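Local coordinates for protein tRNA (cytosine(72)-C(5))-methyltransferase (Pyrococcus horikoshii, PDB 5ZVE) that methylates the C5 position of cytosine 72 in several tRNAs, using S-adenosyl-L-methionine as the methyl donor, at residues F84-P89 with V135-A140; V125-P130 with V156-P161. One frame throughout, in Å; residues are numbered along the deposited sequence.

Interaction 1: F84-P89 with V135-A140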
loop_
_atom_site.group_PDB
_atom_site.type_symbol
_atom_site.label_atom_id
_atom_site.label_comp_id
_atom_site.label_asym_id
_atom_site.label_seq_id
_atom_site.Cartn_x
_atom_site.Cartn_y
_atom_site.Cartn_z
ATOM N N PHE A 84 -3.661 -21.936 -17.943
ATOM C CA PHE A 84 -4.280 -21.620 -19.232
ATOM C C PHE A 84 -3.251 -21.255 -20.304
ATOM O O PHE A 84 -2.411 -20.379 -20.100
ATOM C CB PHE A 84 -5.285 -20.478 -19.077
ATOM C CG PHE A 84 -6.026 -20.145 -20.344
ATOM C CD1 PHE A 84 -6.604 -21.146 -21.107
ATOM C CD2 PHE A 84 -6.141 -18.836 -20.773
ATOM C CE1 PHE A 84 -7.288 -20.846 -22.272
ATOM C CE2 PHE A 84 -6.819 -18.534 -21.938
ATOM C CZ PHE A 84 -7.393 -19.538 -22.687
ATOM N N GLU A 85 -3.319 -21.943 -21.439
ATOM C CA GLU A 85 -2.417 -21.683 -22.559
ATOM C C GLU A 85 -3.195 -21.236 -23.785
ATOM O O GLU A 85 -3.513 -22.046 -24.656
ATOM C CB GLU A 85 -1.584 -22.920 -22.896
ATOM C CG GLU A 85 -0.649 -23.364 -21.789
ATOM C CD GLU A 85 0.743 -23.681 -22.305
ATOM O OE1 GLU A 85 0.875 -24.023 -23.502
ATOM O OE2 GLU A 85 1.707 -23.585 -21.514
ATOM N N PRO A 86 -3.510 -19.937 -23.854
ATOM C CA PRO A 86 -4.268 -19.416 -24.993
ATOM C C PRO A 86 -3.506 -19.592 -26.300
ATOM O O PRO A 86 -2.290 -19.431 -26.320
ATOM C CB PRO A 86 -4.441 -17.932 -24.653
ATOM C CG PRO A 86 -3.333 -17.625 -23.704
ATOM C CD PRO A 86 -3.107 -18.876 -22.916
ATOM N N LYS A 87 -4.214 -19.929 -27.371
ATOM C CA LYS A 87 -3.590 -20.062 -28.680
ATOM C C LYS A 87 -3.598 -18.708 -29.368
ATOM O O LYS A 87 -4.374 -18.468 -30.288
ATOM C CB LYS A 87 -4.318 -21.104 -29.522
ATOM C CG LYS A 87 -4.327 -22.481 -28.887
ATOM C CD LYS A 87 -2.912 -23.007 -28.706
ATOM C CE LYS A 87 -2.917 -24.484 -28.341
ATOM N NZ LYS A 87 -3.644 -25.307 -29.351
ATOM N N LEU A 88 -2.717 -17.827 -28.915
ATOM C CA LEU A 88 -2.764 -16.425 -29.295
ATOM C C LEU A 88 -1.357 -15.880 -29.461
ATOM O O LEU A 88 -0.435 -16.334 -28.785
ATOM C CB LEU A 88 -3.517 -15.615 -28.233
ATOM C CG LEU A 88 -4.992 -15.933 -27.985
ATOM C CD1 LEU A 88 -5.580 -15.012 -26.921
ATOM C CD2 LEU A 88 -5.770 -15.820 -29.286
ATOM N N PRO A 89 -1.182 -14.904 -30.364
ATOM C CA PRO A 89 0.119 -14.236 -30.438
ATOM C C PRO A 89 0.421 -13.487 -29.135
ATOM O O PRO A 89 -0.500 -13.012 -28.474
ATOM C CB PRO A 89 -0.043 -13.269 -31.614
ATOM C CG PRO A 89 -1.508 -13.066 -31.748
ATOM C CD PRO A 89 -2.144 -14.362 -31.337
ATOM N N VAL A 135 -0.864 -12.357 -17.770
ATOM C CA VAL A 135 -1.527 -11.373 -16.925
ATOM C C VAL A 135 -2.838 -10.890 -17.514
ATOM O O VAL A 135 -3.635 -10.247 -16.831
ATOM C CB VAL A 135 -0.620 -10.155 -16.670
ATOM C CG1 VAL A 135 0.669 -10.597 -15.996
ATOM C CG2 VAL A 135 -0.328 -9.419 -17.971
ATOM N N GLY A 136 -3.081 -11.226 -18.775
ATOM C CA GLY A 136 -4.296 -10.776 -19.422
ATOM C C GLY A 136 -4.417 -11.152 -20.880
ATOM O O GLY A 136 -3.440 -11.515 -21.534
ATOM N N ILE A 137 -5.649 -11.067 -21.371
ATOM C CA ILE A 137 -5.992 -11.329 -22.761
ATOM C C ILE A 137 -6.857 -10.178 -23.259
ATOM O O ILE A 137 -7.652 -9.633 -22.504
ATOM C CB ILE A 137 -6.731 -12.675 -22.913
ATOM C CG1 ILE A 137 -5.764 -13.829 -22.646
ATOM C CG2 ILE A 137 -7.312 -12.827 -24.304
ATOM C CD1 ILE A 137 -6.442 -15.161 -22.553
ATOM N N GLY A 138 -6.684 -9.785 -24.515
ATOM C CA GLY A 138 -7.400 -8.641 -25.035
ATOM C C GLY A 138 -7.314 -8.529 -26.541
ATOM O O GLY A 138 -6.975 -9.493 -27.231
ATOM N N ILE A 139 -7.629 -7.342 -27.050
ATOM C CA ILE A 139 -7.696 -7.104 -28.489
ATOM C C ILE A 139 -6.744 -5.966 -28.857
ATOM O O ILE A 139 -6.806 -4.875 -28.283
ATOM C CB ILE A 139 -9.139 -6.759 -28.969
ATOM C CG1 ILE A 139 -10.022 -8.009 -29.052
ATOM C CG2 ILE A 139 -9.109 -6.142 -30.357
ATOM C CD1 ILE A 139 -10.456 -8.599 -27.730
ATOM N N ALA A 140 -5.850 -6.236 -29.802
ATOM C CA ALA A 140 -4.871 -5.249 -30.241
ATOM C C ALA A 140 -5.553 -4.080 -30.942
ATOM O O ALA A 140 -6.406 -4.274 -31.804
ATOM C CB ALA A 140 -3.844 -5.891 -31.160
#

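Interaction 2: V125-P130 with V156-P161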
loop_
_atom_site.group_PDB
_atom_site.type_symbol
_atom_site.label_atom_id
_atom_site.label_comp_id
_atom_site.label_asym_id
_atom_site.label_seq_id
_atom_site.Cartn_x
_atom_site.Cartn_y
_atom_site.Cartn_z
ATOM N N VAL A 125 -5.059 -11.166 -28.612
ATOM C CA VAL A 125 -3.691 -11.398 -28.154
ATOM C C VAL A 125 -3.645 -11.737 -26.672
ATOM O O VAL A 125 -4.565 -11.423 -25.911
ATOM C CB VAL A 125 -2.771 -10.171 -28.401
ATOM C CG1 VAL A 125 -2.841 -9.701 -29.850
ATOM C CG2 VAL A 125 -3.111 -9.041 -27.444
ATOM N N GLN A 126 -2.558 -12.381 -26.264
ATOM C CA GLN A 126 -2.332 -12.647 -24.856
ATOM C C GLN A 126 -1.188 -11.768 -24.377
ATOM O O GLN A 126 -0.244 -11.506 -25.122
ATOM C CB GLN A 126 -2.029 -14.128 -24.613
ATOM C CG GLN A 126 -0.711 -14.612 -25.209
ATOM C CD GLN A 126 -0.411 -16.045 -24.838
ATOM O OE1 GLN A 126 -0.204 -16.364 -23.668
ATOM N NE2 GLN A 126 -0.392 -16.926 -25.833
ATOM N N ILE A 127 -1.303 -11.279 -23.148
ATOM C CA ILE A 127 -0.300 -10.388 -22.594
ATOM C C ILE A 127 0.476 -11.082 -21.483
ATOM O O ILE A 127 -0.103 -11.583 -20.516
ATOM C CB ILE A 127 -0.921 -9.098 -22.045
ATOM C CG1 ILE A 127 -1.714 -8.386 -23.143
ATOM C CG2 ILE A 127 0.158 -8.185 -21.474
ATOM C CD1 ILE A 127 -2.554 -7.244 -22.637
ATOM N N ARG A 128 1.793 -11.106 -21.636
ATOM C CA ARG A 128 2.666 -11.695 -20.633
ATOM C C ARG A 128 3.699 -10.697 -20.138
ATOM O O ARG A 128 4.100 -9.792 -20.869
ATOM C CB ARG A 128 3.354 -12.934 -21.195
ATOM C CG ARG A 128 2.515 -14.183 -21.030
ATOM C CD ARG A 128 3.033 -15.302 -21.885
ATOM N NE ARG A 128 2.002 -16.293 -22.177
ATOM C CZ ARG A 128 1.769 -17.364 -21.428
ATOM N NH1 ARG A 128 2.498 -17.582 -20.343
ATOM N NH2 ARG A 128 0.817 -18.222 -21.767
ATOM N N ASP A 129 4.110 -10.860 -18.885
ATOM C CA ASP A 129 5.171 -10.040 -18.319
ATOM C C ASP A 129 6.514 -10.556 -18.848
ATOM O O ASP A 129 6.532 -11.585 -19.535
ATOM C CB ASP A 129 5.074 -10.039 -16.779
ATOM C CG ASP A 129 5.686 -11.269 -16.116
ATOM O OD1 ASP A 129 6.011 -12.275 -16.784
ATOM O OD2 ASP A 129 5.813 -11.223 -14.875
ATOM N N PRO A 130 7.634 -9.856 -18.548
ATOM C CA PRO A 130 8.899 -10.289 -19.161
ATOM C C PRO A 130 9.347 -11.701 -18.767
ATOM O O PRO A 130 10.234 -12.248 -19.413
ATOM C CB PRO A 130 9.904 -9.250 -18.651
ATOM C CG PRO A 130 9.087 -8.042 -18.370
ATOM C CD PRO A 130 7.790 -8.569 -17.839
ATOM N N VAL A 156 -3.270 -2.483 -26.413
ATOM C CA VAL A 156 -4.176 -3.615 -26.290
ATOM C C VAL A 156 -5.336 -3.250 -25.383
ATOM O O VAL A 156 -5.139 -2.843 -24.240
ATOM C CB VAL A 156 -3.476 -4.871 -25.731
ATOM C CG1 VAL A 156 -4.462 -6.026 -25.631
ATOM C CG2 VAL A 156 -2.285 -5.258 -26.595
ATOM N N GLU A 157 -6.551 -3.392 -25.899
ATOM C CA GLU A 157 -7.728 -3.291 -25.059
ATOM C C GLU A 157 -7.874 -4.599 -24.306
ATOM O O GLU A 157 -8.149 -5.640 -24.905
ATOM C CB GLU A 157 -8.978 -2.989 -25.895
ATOM C CG GLU A 157 -10.263 -2.921 -25.095
ATOM C CD GLU A 157 -11.482 -2.708 -25.976
ATOM O OE1 GLU A 157 -11.311 -2.501 -27.196
ATOM O OE2 GLU A 157 -12.609 -2.736 -25.448
ATOM N N VAL A 158 -7.669 -4.547 -22.993
ATOM C CA VAL A 158 -7.680 -5.752 -22.174
ATOM C C VAL A 158 -9.117 -6.079 -21.773
ATOM O O VAL A 158 -9.692 -5.450 -20.889
ATOM C CB VAL A 158 -6.785 -5.595 -20.922
ATOM C CG1 VAL A 158 -6.775 -6.869 -20.096
ATOM C CG2 VAL A 158 -5.367 -5.239 -21.335
ATOM N N THR A 159 -9.687 -7.068 -22.450
ATOM C CA THR A 159 -11.064 -7.478 -22.247
ATOM C C THR A 159 -11.152 -8.662 -21.298
ATOM O O THR A 159 -12.228 -9.002 -20.812
ATOM C CB THR A 159 -11.722 -7.856 -23.576
ATOM O OG1 THR A 159 -10.943 -8.883 -24.204
ATOM C CG2 THR A 159 -11.786 -6.649 -24.495
ATOM N N LEU A 160 -10.018 -9.310 -21.063
ATOM C CA LEU A 160 -9.967 -10.406 -20.110
ATOM C C LEU A 160 -8.703 -10.335 -19.268
ATOM O O LEU A 160 -7.757 -11.093 -19.485
ATOM C CB LEU A 160 -10.043 -11.754 -20.830
ATOM C CG LEU A 160 -10.312 -12.949 -19.911
ATOM C CD1 LEU A 160 -11.726 -12.880 -19.335
ATOM C CD2 LEU A 160 -10.089 -14.247 -20.667
ATOM N N PRO A 161 -8.680 -9.407 -18.304
ATOM C CA PRO A 161 -7.577 -9.357 -17.345
ATOM C C PRO A 161 -7.629 -10.568 -16.421
ATOM O O PRO A 161 -8.693 -11.148 -16.256
ATOM C CB PRO A 161 -7.835 -8.060 -16.582
ATOM C CG PRO A 161 -9.320 -7.907 -16.631
ATOM C CD PRO A 161 -9.727 -8.417 -17.992
#

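Interaction 1: F84-P89 with V135-A140
Ile137 meets the loop 84-89 with both of its branches, and three apolar side chains are spread round it. Its CG1 arm, lying anti to the carbonyl carbon (chi1 -70°) and extended beyond that, carries CD1 to the rim of the Phe84 ring. There CD1 lies in the ring plane, 3.4 Å from Phe84 CE2, so the methyl abuts the edge of the aromatic ring and the two side chains stand roughly at right angles. The same methyl lies 4.0 Å from Pro86 CB, the proline ring slanting across the isoleucine side chain. Within the loop, Pro86 N sits 3.9 Å above the plane of the Phe84 ring, over its centre; one face of the ring is thus covered by its own loop, while its edge is turned to the strand.

The loop leads into strand 90-93 of the PUA domain, and Ile137 belongs to strand 134-140 of the curled sheet of that domain, so the contact lays the entering chain over one side of the sheet. The shorter branch of Ile137 serves the other end of the loop: CG2 of Ile137 is 3.8 Å from Leu88 CD1, again with the side chains nearly perpendicular. Between Pro86 and Leu88 the chain makes an inverse gamma turn centred on Lys87, with a weak bond from Leu88 N to Pro86 O. Leu160 and Glu124, on the two neighbouring strands, also touch Ile137.

Interaction 2: V125-P130 with V156-P161
Ile127 and Val156 point their side chains at each other and meet tip to tip, Ile127 CD1 lying 3.8 Å from Val156 CG1. The extended end of Ile127 also reaches Val158: Ile127 CD1 lies 3.7 Å from Val158 CG2, the two side chains slanting past each other. Val156 is shared in turn: Val125 CG2 packs 3.8 Å from Val156 CG1 and only slightly farther from its other methyl. With chi1 of -180°, Val156 sets CG1 anti to its backbone N, and this one methyl serves both Val125 and Ile127.

Strands 125-128 and 156-158 run almost perpendicular, at 85°, with their axes 9.0 Å apart at closest approach. They are not neighbours in the sheet: strand 134-140 lies between them, and the sheet of the PUA domain curls into a pseudo-barrel, these side chains meeting in its interior. Val101 of helix 95-101 touches both Ile127 and Val158, adding a helix to the same apolar cluster, while Val91 and Ala93 of strand 90-93 flank Val125 and Ile127.

Gln126 points the other way. Arg128 grips Gln126 OE1 side-on with two nitrogens, NH2 at 2.8 Å and NE at 2.7 Å; NH2 lies in the carbonyl plane, but NE stands above it. Gln126 NE2 bonds to Leu88 O, so both ends of the amide are engaged. All four residues that meet across the contact are buried and aliphatic; with nothing but methyl groups meeting, it is consistent with van der Waals packing and the burial of apolar surface, without directional bonds.

In the fold
Interactions 1 and 2 have centres 6 Å apart and interlock along the chain. Strand 134-140, which supplies one half of interaction 1, runs between the two strands of interaction 2 and is paired with both, probably through Gly136 O with Ile127 N at 2.7 Å and Ile139 N with Glu157 O at 2.8 Å. The contacts lie on opposite sides of this sheet, with Pro86 touching Gln126 on the side of interaction 1. Interaction 2 and the strand of interaction 1 belong to the PUA domain, a fold widely used in RNA binding; loop 84-89 packs on that strand and runs into strand 90-93. Both contacts lie away from the S-adenosyl-L-homocysteine pocket and the predicted nucleophile Cys323.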